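Local coordinates for protein heme oxygenase (Leptospira interrogans, PDB 5KZL) that catalyses the oxygen-dependent opening of heme, which in this enzyme family yields biliverdin, free iron and carbon monoxide, at residues A[11-16]-A[189-194]; A[28-33]-A[37-42]; A[135-140]-A[168-173]. The protein carries 1 engineered substitution. All coordinates share one frame; numbering follows the deposited sequence.

How the interactions relate
All three contacts belong to one all-helical heme oxygenase fold. Interaction 1 is a buried meeting of helices 10-17 and 188-210, built from aliphatic side chains and the carbon chain of a lysine, with a glutamine amide at the margin and no hydrogen bond across it. Interaction 3, partly buried, is also purely apolar and joins the distal helix 125-151 to the start of helix 170-183. Both touch the heme, interaction 1 by charge at a propionate and interaction 3 by glycine backbone over the ring and a serine beside a propionate arm. Interaction 2 lies at the surface, where helix 29-36 gives way to helix 41-64; backbone hydrogen bonding and a bridging water carry much of it.

Interaction 1 of 3, residues A[11-16]-A[189-194]; sequences ATILRE and SEKQSI. With HEM (protoporphyrin IX containing Fe), chain B.
Lys-191 opens the contact from helix 188-210 by laying the carbons of its side chain against Ile-13 of helix 10-17, with Lys-191 CD 3.9 Å from Ile-13 CD1. The two side chains cross at about a right angle. Beyond CG the lysine chain is extended, which suits a residue whose methylenes pack while its ammonium reaches past the apolar patch to the carbonyl of Met-8 and the carboxylate of Asp-188. Gln-192 starts out pointing away, but a bend at chi2 (-60°) brings its amide back, and NE2 stops 4.1 Å from Ile-13 CG2, a van der Waals approach. Farther along, Ile-194 offers CG2 to Leu-14 CD2 at 4.2 Å, and the same leucine methyl also rests on the backbone of Ile-194. The segment axes come within 9.9 Å of each other at a crossing angle of -37°, a spacing that the isoleucine and leucine side chains fill. Leu-195 and the ring of Tyr-130 also pack on Leu-14, and the tyrosine OH bonds to the heme. On another side of helix 10-17, Arg-15 reaches the heme: its NH1 donates to propionate O2A at 3.0 Å, while NE makes weak, longer bonds to both propionate oxygens. Apolar packing thus joins the helix to helix 188-210 as its arginine supplies positive charge to the propionate, probably helping to orient heme in the pocket.

Interaction 2 of 3, residues A[28-33]-A[37-42]; sequences SAFIRS and GILEKG. Engineered in segment 28-33: Ser-33 (natural residue Cys).
Ser-33 and Ile-38 meet through the backbone where helix 29-36 ends: Ile-38 N donates to Ser-33 O at 2.9 Å. The N-H points well at the oxygen (162°) but comes from above the carbonyl plane. Gly-37 takes a positive phi of 92°, at which a beta carbon would press on the preceding carbonyl oxygen, so glycine suits the turn. With two bonds back into the last helical turn, this is a Schellman motif, and it redirects the chain from helix 29-36 toward helix 41-64 in the heme oxygenase fold. A water spans the bend beside it, donating to Phe-30 O and Ile-38 O.

Among the side chains, Phe-30 and Leu-39 make the apolar touch. With CG anti to the backbone N (chi1 174°), Phe-30 brings the far end of its ring to Leu-39, CZ and CE1 both lying 4.0 Å from Leu-39 CD2. The ring also meets His-47, while Leu-39 packs on Ala-147 and Leu-151 of helix 125-151. Ser-33, an engineered residue (naturally cysteine), turns OG back to Ala-29 O at 3.1 Å; this oxygen also accepts from Ser-33 N. Ser-33 CB rests 3.5 Å from Ile-38 O and 4.2 Å from Ile-38 CB. Glu-40 N-caps helix 41-64: OE2 accepts from Gly-42 N at 3.0 Å, well out of the carboxylate plane, while OE1 takes the N-H of Thr-43.

Interaction 3 of 3, residues A[135-140]-A[168-173]; sequences GDLSGG and QDINGF. With HEM (protoporphyrin IX containing Fe), chain B.
Leu-137 divides its two methyls between Ile-170 and Phe-173. CD1 lies 3.8 Å from Ile-170 CG2, and CD2 comes to 3.5 Å from Phe-173 CD1, approaching the ring obliquely; leucine and phenylalanine cross at about a right angle. A chi1 of -162° sets CG of Leu-137 anti to its own nitrogen, and the fork beyond can then reach two residues nearly a turn apart. Leucine suits this place because its branch point lies one carbon beyond CB, whereas Ile-170, branched at CB, presents CG2 close to its own helix. Phe-164 and Lys-174 also touch Leu-137, and Phe-76 meets the Phe-173 ring edge-to-face. Asp-169 is the N-cap of helix 170-183: its OD1 accepts from Gly-172 N at 2.9 Å, from above the carboxylate plane, and helps to hold the first turn that carries Ile-170 and Phe-173; a beta carbon on Gly-172 would clash with Asp-169 OD2.

The leucine lies on helix 125-151, whose glycine-rich stretch, with Gly-135, Gly-139 and Gly-140, is the part of the distal helix that in heme oxygenases lies over the heme. Gly-135 brings CA to 3.2 Å from heme C4A; a beta carbon there would collide with the meso carbon CHB, so glycine lets the helix pass close over the porphyrin. Its carbonyl O accepts from the iron-bound water at 2.7 Å, and Ser-138 CB packs 3.4 Å from heme CBD.

Interaction 1 of 3, residues A[11-16]-A[189-194]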
# COMPACT_ATOMS: atom_id res chain seq x y z
N ALA A 11 -11.54 12.93 -1.98
CA ALA A 11 -11.59 11.80 -1.04
C ALA A 11 -12.87 10.99 -1.26
O ALA A 11 -12.83 9.76 -1.29
CB ALA A 11 -11.50 12.29 0.40
N THR A 12 -13.99 11.69 -1.52
CA THR A 12 -15.30 11.06 -1.78
C THR A 12 -15.29 10.34 -3.16
O THR A 12 -15.77 9.22 -3.27
CB THR A 12 -16.40 12.14 -1.66
OG1 THR A 12 -16.45 12.56 -0.29
CG2 THR A 12 -17.78 11.65 -2.09
N ILE A 13 -14.73 11.00 -4.20
CA ILE A 13 -14.62 10.45 -5.56
C ILE A 13 -13.88 9.11 -5.54
O ILE A 13 -14.31 8.14 -6.16
CB ILE A 13 -13.96 11.49 -6.53
CG1 ILE A 13 -14.97 12.58 -6.92
CG2 ILE A 13 -13.38 10.80 -7.80
CD1 ILE A 13 -14.35 13.86 -7.42
N LEU A 14 -12.75 9.07 -4.81
CA LEU A 14 -11.95 7.86 -4.69
C LEU A 14 -12.66 6.79 -3.89
O LEU A 14 -12.66 5.64 -4.30
CB LEU A 14 -10.57 8.18 -4.09
CG LEU A 14 -9.68 9.10 -4.91
CD1 LEU A 14 -8.32 9.34 -4.21
CD2 LEU A 14 -9.46 8.54 -6.31
N ARG A 15 -13.31 7.16 -2.76
CA ARG A 15 -14.03 6.18 -1.93
C ARG A 15 -15.19 5.53 -2.71
O ARG A 15 -15.30 4.30 -2.75
CB ARG A 15 -14.53 6.86 -0.64
CG ARG A 15 -15.41 5.97 0.24
CD ARG A 15 -15.81 6.66 1.53
NE ARG A 15 -14.69 6.73 2.46
CZ ARG A 15 -14.74 7.30 3.66
NH1 ARG A 15 -13.67 7.30 4.44
NH2 ARG A 15 -15.85 7.90 4.07
N GLU A 16 -16.07 6.36 -3.30
CA GLU A 16 -17.23 5.89 -4.07
C GLU A 16 -16.80 5.20 -5.36
O GLU A 16 -17.37 4.17 -5.71
CB GLU A 16 -18.19 7.05 -4.37
CG GLU A 16 -18.83 7.64 -3.11
CD GLU A 16 -19.68 8.89 -3.33
OE1 GLU A 16 -19.55 9.54 -4.40
OE2 GLU A 16 -20.44 9.26 -2.40
N SER A 189 -11.66 17.24 -13.64
CA SER A 189 -11.13 16.38 -14.70
C SER A 189 -9.87 15.65 -14.23
O SER A 189 -9.71 14.44 -14.46
CB SER A 189 -10.83 17.18 -15.96
OG SER A 189 -10.27 16.31 -16.92
N GLU A 190 -8.99 16.38 -13.57
CA GLU A 190 -7.77 15.82 -12.98
C GLU A 190 -8.09 14.81 -11.88
O GLU A 190 -7.39 13.81 -11.75
CB GLU A 190 -6.89 16.94 -12.44
CG GLU A 190 -6.32 17.79 -13.55
CD GLU A 190 -5.50 18.99 -13.12
OE1 GLU A 190 -4.41 19.17 -13.69
OE2 GLU A 190 -5.98 19.79 -12.27
N LYS A 191 -9.16 15.05 -11.10
CA LYS A 191 -9.59 14.09 -10.07
C LYS A 191 -10.03 12.79 -10.73
O LYS A 191 -9.77 11.71 -10.19
CB LYS A 191 -10.71 14.66 -9.20
CG LYS A 191 -10.28 15.81 -8.32
CD LYS A 191 -11.50 16.46 -7.70
CE LYS A 191 -11.16 17.79 -7.08
NZ LYS A 191 -12.39 18.44 -6.55
N GLN A 192 -10.68 12.88 -11.92
CA GLN A 192 -11.09 11.70 -12.69
C GLN A 192 -9.88 10.86 -13.11
O GLN A 192 -9.97 9.62 -13.06
CB GLN A 192 -11.94 12.08 -13.90
CG GLN A 192 -13.38 12.40 -13.55
CD GLN A 192 -14.09 11.24 -12.88
OE1 GLN A 192 -14.18 10.11 -13.40
NE2 GLN A 192 -14.55 11.47 -11.69
N SER A 193 -8.77 11.52 -13.51
CA SER A 193 -7.52 10.84 -13.88
C SER A 193 -6.94 10.15 -12.63
O SER A 193 -6.42 9.03 -12.73
CB SER A 193 -6.51 11.83 -14.46
OG SER A 193 -6.96 12.39 -15.69
N ILE A 194 -7.05 10.81 -11.45
CA ILE A 194 -6.58 10.22 -10.18
C ILE A 194 -7.43 8.98 -9.85
O ILE A 194 -6.88 7.94 -9.48
CB ILE A 194 -6.47 11.25 -9.01
CG1 ILE A 194 -5.42 12.36 -9.34
CG2 ILE A 194 -6.07 10.53 -7.68
CD1 ILE A 194 -5.54 13.62 -8.51
CHA HEM B . -10.44 0.78 3.76
CHB HEM B . -7.41 -0.40 0.31
CHC HEM B . -7.95 -4.99 1.55
CHD HEM B . -10.18 -3.67 5.44
C1A HEM B . -9.57 0.84 2.73
C2A HEM B . -9.27 2.05 2.02
C3A HEM B . -8.44 1.70 1.04
C4A HEM B . -8.20 0.33 1.14
CMA HEM B . -7.81 2.59 0.04
CAA HEM B . -9.77 3.44 2.31
CBA HEM B . -11.20 3.69 1.79
CGA HEM B . -11.56 5.11 1.96
O1A HEM B . -11.80 5.79 1.02
O2A HEM B . -11.59 5.55 3.10
C1B HEM B . -7.30 -1.78 0.32
C2B HEM B . -6.57 -2.54 -0.68
C3B HEM B . -6.74 -3.83 -0.32
C4B HEM B . -7.57 -3.84 0.90
CMB HEM B . -5.77 -2.04 -1.84
CAB HEM B . -6.27 -5.02 -0.91
CBB HEM B . -5.84 -4.88 -2.06
C1C HEM B . -8.47 -5.08 2.79
C2C HEM B . -8.46 -6.22 3.64
C3C HEM B . -9.10 -5.82 4.75
C4C HEM B . -9.46 -4.43 4.60
CMC HEM B . -7.85 -7.59 3.33
CAC HEM B . -9.34 -6.67 5.89
CBC HEM B . -9.58 -6.17 7.04
C1D HEM B . -10.53 -2.35 5.24
C2D HEM B . -11.39 -1.59 6.18
C3D HEM B . -11.43 -0.37 5.73
C4D HEM B . -10.62 -0.36 4.51
CMD HEM B . -12.02 -2.11 7.43
CAD HEM B . -12.21 0.77 6.34
CBD HEM B . -11.61 1.33 7.57
CGD HEM B . -12.39 2.47 8.14
O1D HEM B . -13.20 3.04 7.51
O2D HEM B . -12.14 2.79 9.26
NA HEM B . -8.92 -0.15 2.12
NB HEM B . -7.85 -2.63 1.13
NC HEM B . -9.07 -4.08 3.40
ND HEM B . -10.11 -1.56 4.28
FE HEM B . -9.03 -2.09 2.76
O HOH W 1 -7.16 -1.89 4.05

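Interaction 2 of 3, residues A[28-33]-A[37-42]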
# COMPACT_ATOMS: atom_id res chain seq x y z
N SER A 28 -8.74 -13.32 -4.77
CA SER A 28 -7.57 -14.16 -4.61
C SER A 28 -7.84 -15.08 -3.44
O SER A 28 -8.48 -14.66 -2.48
CB SER A 28 -6.33 -13.31 -4.32
OG SER A 28 -6.63 -11.96 -3.98
N ALA A 29 -7.38 -16.34 -3.53
CA ALA A 29 -7.53 -17.31 -2.45
C ALA A 29 -6.59 -16.97 -1.29
O ALA A 29 -6.84 -17.41 -0.15
CB ALA A 29 -7.24 -18.70 -2.95
N PHE A 30 -5.49 -16.23 -1.58
CA PHE A 30 -4.55 -15.81 -0.54
C PHE A 30 -5.30 -14.92 0.46
O PHE A 30 -5.25 -15.18 1.66
CB PHE A 30 -3.34 -15.05 -1.14
CG PHE A 30 -2.43 -14.49 -0.07
CD1 PHE A 30 -1.58 -15.32 0.65
CD2 PHE A 30 -2.45 -13.14 0.25
CE1 PHE A 30 -0.75 -14.80 1.65
CE2 PHE A 30 -1.65 -12.63 1.27
CZ PHE A 30 -0.80 -13.46 1.96
N ILE A 31 -6.02 -13.90 -0.06
CA ILE A 31 -6.80 -12.97 0.76
C ILE A 31 -8.01 -13.66 1.40
O ILE A 31 -8.25 -13.44 2.58
CB ILE A 31 -7.16 -11.67 -0.02
CG1 ILE A 31 -5.89 -10.99 -0.61
CG2 ILE A 31 -7.95 -10.68 0.85
CD1 ILE A 31 -4.88 -10.34 0.42
N ARG A 32 -8.77 -14.50 0.66
CA ARG A 32 -9.92 -15.19 1.27
C ARG A 32 -9.50 -15.98 2.52
O ARG A 32 -10.15 -15.87 3.55
CB ARG A 32 -10.59 -16.16 0.29
CG ARG A 32 -11.81 -15.63 -0.43
CD ARG A 32 -12.56 -16.78 -1.10
NE ARG A 32 -11.67 -17.59 -1.95
CZ ARG A 32 -11.36 -17.30 -3.21
NH1 ARG A 32 -10.52 -18.07 -3.89
NH2 ARG A 32 -11.89 -16.23 -3.81
N SER A 33 -8.39 -16.76 2.41
CA SER A 33 -7.91 -17.56 3.53
C SER A 33 -7.44 -16.66 4.66
O SER A 33 -7.82 -16.90 5.81
CB SER A 33 -6.83 -18.54 3.10
OG SER A 33 -7.36 -19.45 2.14
N GLY A 37 -8.68 -16.31 8.65
CA GLY A 37 -7.69 -16.47 9.72
C GLY A 37 -6.68 -17.56 9.44
O GLY A 37 -6.07 -18.09 10.37
N ILE A 38 -6.51 -17.91 8.16
CA ILE A 38 -5.57 -18.92 7.68
C ILE A 38 -4.48 -18.28 6.81
O ILE A 38 -4.77 -17.68 5.77
CB ILE A 38 -6.28 -20.09 6.92
CG1 ILE A 38 -7.33 -20.80 7.82
CG2 ILE A 38 -5.27 -21.08 6.33
CD1 ILE A 38 -8.31 -21.59 7.09
N LEU A 39 -3.22 -18.46 7.24
CA LEU A 39 -2.02 -18.05 6.52
C LEU A 39 -1.00 -19.15 6.62
O LEU A 39 -0.93 -19.84 7.64
CB LEU A 39 -1.39 -16.77 7.10
CG LEU A 39 -2.10 -15.43 6.87
CD1 LEU A 39 -1.48 -14.36 7.74
CD2 LEU A 39 -2.03 -14.99 5.41
N GLU A 40 -0.18 -19.30 5.58
CA GLU A 40 0.95 -20.22 5.56
C GLU A 40 2.21 -19.33 5.51
O GLU A 40 2.29 -18.43 4.67
CB GLU A 40 0.87 -21.15 4.33
CG GLU A 40 1.86 -22.31 4.36
CD GLU A 40 3.26 -22.01 3.86
OE1 GLU A 40 3.40 -21.53 2.71
OE2 GLU A 40 4.23 -22.29 4.61
N LYS A 41 3.16 -19.59 6.43
CA LYS A 41 4.42 -18.87 6.63
C LYS A 41 5.12 -18.48 5.31
O LYS A 41 5.43 -17.31 5.09
CB LYS A 41 5.36 -19.74 7.48
CG LYS A 41 6.41 -18.97 8.25
CD LYS A 41 7.45 -19.94 8.83
CE LYS A 41 8.86 -19.72 8.30
NZ LYS A 41 9.32 -18.30 8.43
N GLY A 42 5.36 -19.48 4.47
CA GLY A 42 6.05 -19.33 3.19
C GLY A 42 5.35 -18.38 2.26
O GLY A 42 5.98 -17.47 1.74
O HOH W 2 -3.70 -17.33 3.12

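Interaction 3 of 3, residues A[135-140]-A[168-173]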
# COMPACT_ATOMS: atom_id res chain seq x y z
N GLY A 135 -5.36 2.65 2.79
CA GLY A 135 -5.79 1.28 3.07
C GLY A 135 -5.03 0.69 4.25
O GLY A 135 -5.63 0.10 5.15
N ASP A 136 -3.69 0.90 4.27
CA ASP A 136 -2.81 0.41 5.35
C ASP A 136 -3.19 1.03 6.69
O ASP A 136 -3.32 0.34 7.69
CB ASP A 136 -1.34 0.75 5.08
CG ASP A 136 -0.72 0.14 3.84
OD1 ASP A 136 -1.20 -0.92 3.39
OD2 ASP A 136 0.27 0.71 3.35
N LEU A 137 -3.38 2.35 6.70
CA LEU A 137 -3.78 3.02 7.93
C LEU A 137 -5.18 2.55 8.39
O LEU A 137 -5.37 2.33 9.59
CB LEU A 137 -3.76 4.53 7.74
CG LEU A 137 -3.73 5.35 9.03
CD1 LEU A 137 -2.53 4.99 9.90
CD2 LEU A 137 -3.70 6.81 8.72
N SER A 138 -6.12 2.34 7.45
CA SER A 138 -7.48 1.92 7.78
C SER A 138 -7.58 0.48 8.28
O SER A 138 -8.35 0.21 9.20
CB SER A 138 -8.43 2.16 6.61
OG SER A 138 -8.33 3.50 6.18
N GLY A 139 -6.80 -0.43 7.69
CA GLY A 139 -6.84 -1.85 8.01
C GLY A 139 -5.80 -2.44 8.94
O GLY A 139 -5.94 -3.59 9.35
N GLY A 140 -4.75 -1.68 9.24
CA GLY A 140 -3.62 -2.14 10.06
C GLY A 140 -3.94 -2.81 11.38
O GLY A 140 -3.45 -3.91 11.65
N GLN A 168 0.34 8.74 16.54
CA GLN A 168 -0.24 8.35 17.83
C GLN A 168 -1.76 8.40 17.85
O GLN A 168 -2.37 7.83 18.75
CB GLN A 168 0.35 9.15 19.00
CG GLN A 168 1.84 8.88 19.26
CD GLN A 168 2.73 9.67 18.33
OE1 GLN A 168 2.56 10.89 18.16
NE2 GLN A 168 3.65 8.99 17.66
N ASP A 169 -2.36 9.11 16.88
CA ASP A 169 -3.81 9.25 16.71
C ASP A 169 -4.18 8.80 15.29
O ASP A 169 -4.27 9.63 14.38
CB ASP A 169 -4.24 10.71 16.96
CG ASP A 169 -5.71 11.02 16.76
OD1 ASP A 169 -6.51 10.06 16.61
OD2 ASP A 169 -6.06 12.22 16.70
N ILE A 170 -4.42 7.51 15.10
CA ILE A 170 -4.73 6.94 13.79
C ILE A 170 -5.98 7.57 13.18
O ILE A 170 -5.97 7.95 12.01
CB ILE A 170 -4.82 5.39 13.87
CG1 ILE A 170 -3.47 4.78 14.31
CG2 ILE A 170 -5.28 4.78 12.52
CD1 ILE A 170 -3.54 3.35 14.87
N ASN A 171 -7.07 7.67 13.99
CA ASN A 171 -8.36 8.23 13.57
C ASN A 171 -8.19 9.67 13.09
O ASN A 171 -8.67 10.05 12.04
CB ASN A 171 -9.40 8.14 14.70
CG ASN A 171 -10.80 8.54 14.30
OD1 ASN A 171 -11.43 7.89 13.46
ND2 ASN A 171 -11.33 9.57 14.93
N GLY A 172 -7.45 10.47 13.88
CA GLY A 172 -7.19 11.86 13.54
C GLY A 172 -6.37 11.98 12.27
O GLY A 172 -6.66 12.84 11.42
N PHE A 173 -5.36 11.09 12.09
CA PHE A 173 -4.51 11.09 10.90
C PHE A 173 -5.29 10.70 9.64
O PHE A 173 -5.10 11.32 8.61
CB PHE A 173 -3.30 10.17 11.07
CG PHE A 173 -2.17 10.46 10.11
CD1 PHE A 173 -2.20 9.97 8.81
CD2 PHE A 173 -1.08 11.23 10.51
CE1 PHE A 173 -1.16 10.25 7.92
CE2 PHE A 173 -0.04 11.52 9.61
CZ PHE A 173 -0.07 11.00 8.33
CHA HEM B . -10.44 0.78 3.76
CHB HEM B . -7.41 -0.40 0.31
CHC HEM B . -7.95 -4.99 1.55
CHD HEM B . -10.18 -3.67 5.44
C1A HEM B . -9.57 0.84 2.73
C2A HEM B . -9.27 2.05 2.02
C3A HEM B . -8.44 1.70 1.04
C4A HEM B . -8.20 0.33 1.14
CMA HEM B . -7.81 2.59 0.04
CAA HEM B . -9.77 3.44 2.31
CBA HEM B . -11.20 3.69 1.79
CGA HEM B . -11.56 5.11 1.96
O1A HEM B . -11.80 5.79 1.02
O2A HEM B . -11.59 5.55 3.10
C1B HEM B . -7.30 -1.78 0.32
C2B HEM B . -6.57 -2.54 -0.68
C3B HEM B . -6.74 -3.83 -0.32
C4B HEM B . -7.57 -3.84 0.90
CMB HEM B . -5.77 -2.04 -1.84
CAB HEM B . -6.27 -5.02 -0.91
CBB HEM B . -5.84 -4.88 -2.06
C1C HEM B . -8.47 -5.08 2.79
C2C HEM B . -8.46 -6.22 3.64
C3C HEM B . -9.10 -5.82 4.75
C4C HEM B . -9.46 -4.43 4.60
CMC HEM B . -7.85 -7.59 3.33
CAC HEM B . -9.34 -6.67 5.89
CBC HEM B . -9.58 -6.17 7.04
C1D HEM B . -10.53 -2.35 5.24
C2D HEM B . -11.39 -1.59 6.18
C3D HEM B . -11.43 -0.37 5.73
C4D HEM B . -10.62 -0.36 4.51
CMD HEM B . -12.02 -2.11 7.43
CAD HEM B . -12.21 0.77 6.34
CBD HEM B . -11.61 1.33 7.57
CGD HEM B . -12.39 2.47 8.14
O1D HEM B . -13.20 3.04 7.51
O2D HEM B . -12.14 2.79 9.26
NA HEM B . -8.92 -0.15 2.12
NB HEM B . -7.85 -2.63 1.13
NC HEM B . -9.07 -4.08 3.40
ND HEM B . -10.11 -1.56 4.28
FE HEM B . -9.03 -2.09 2.76
O HOH W 1 -7.16 -1.89 4.05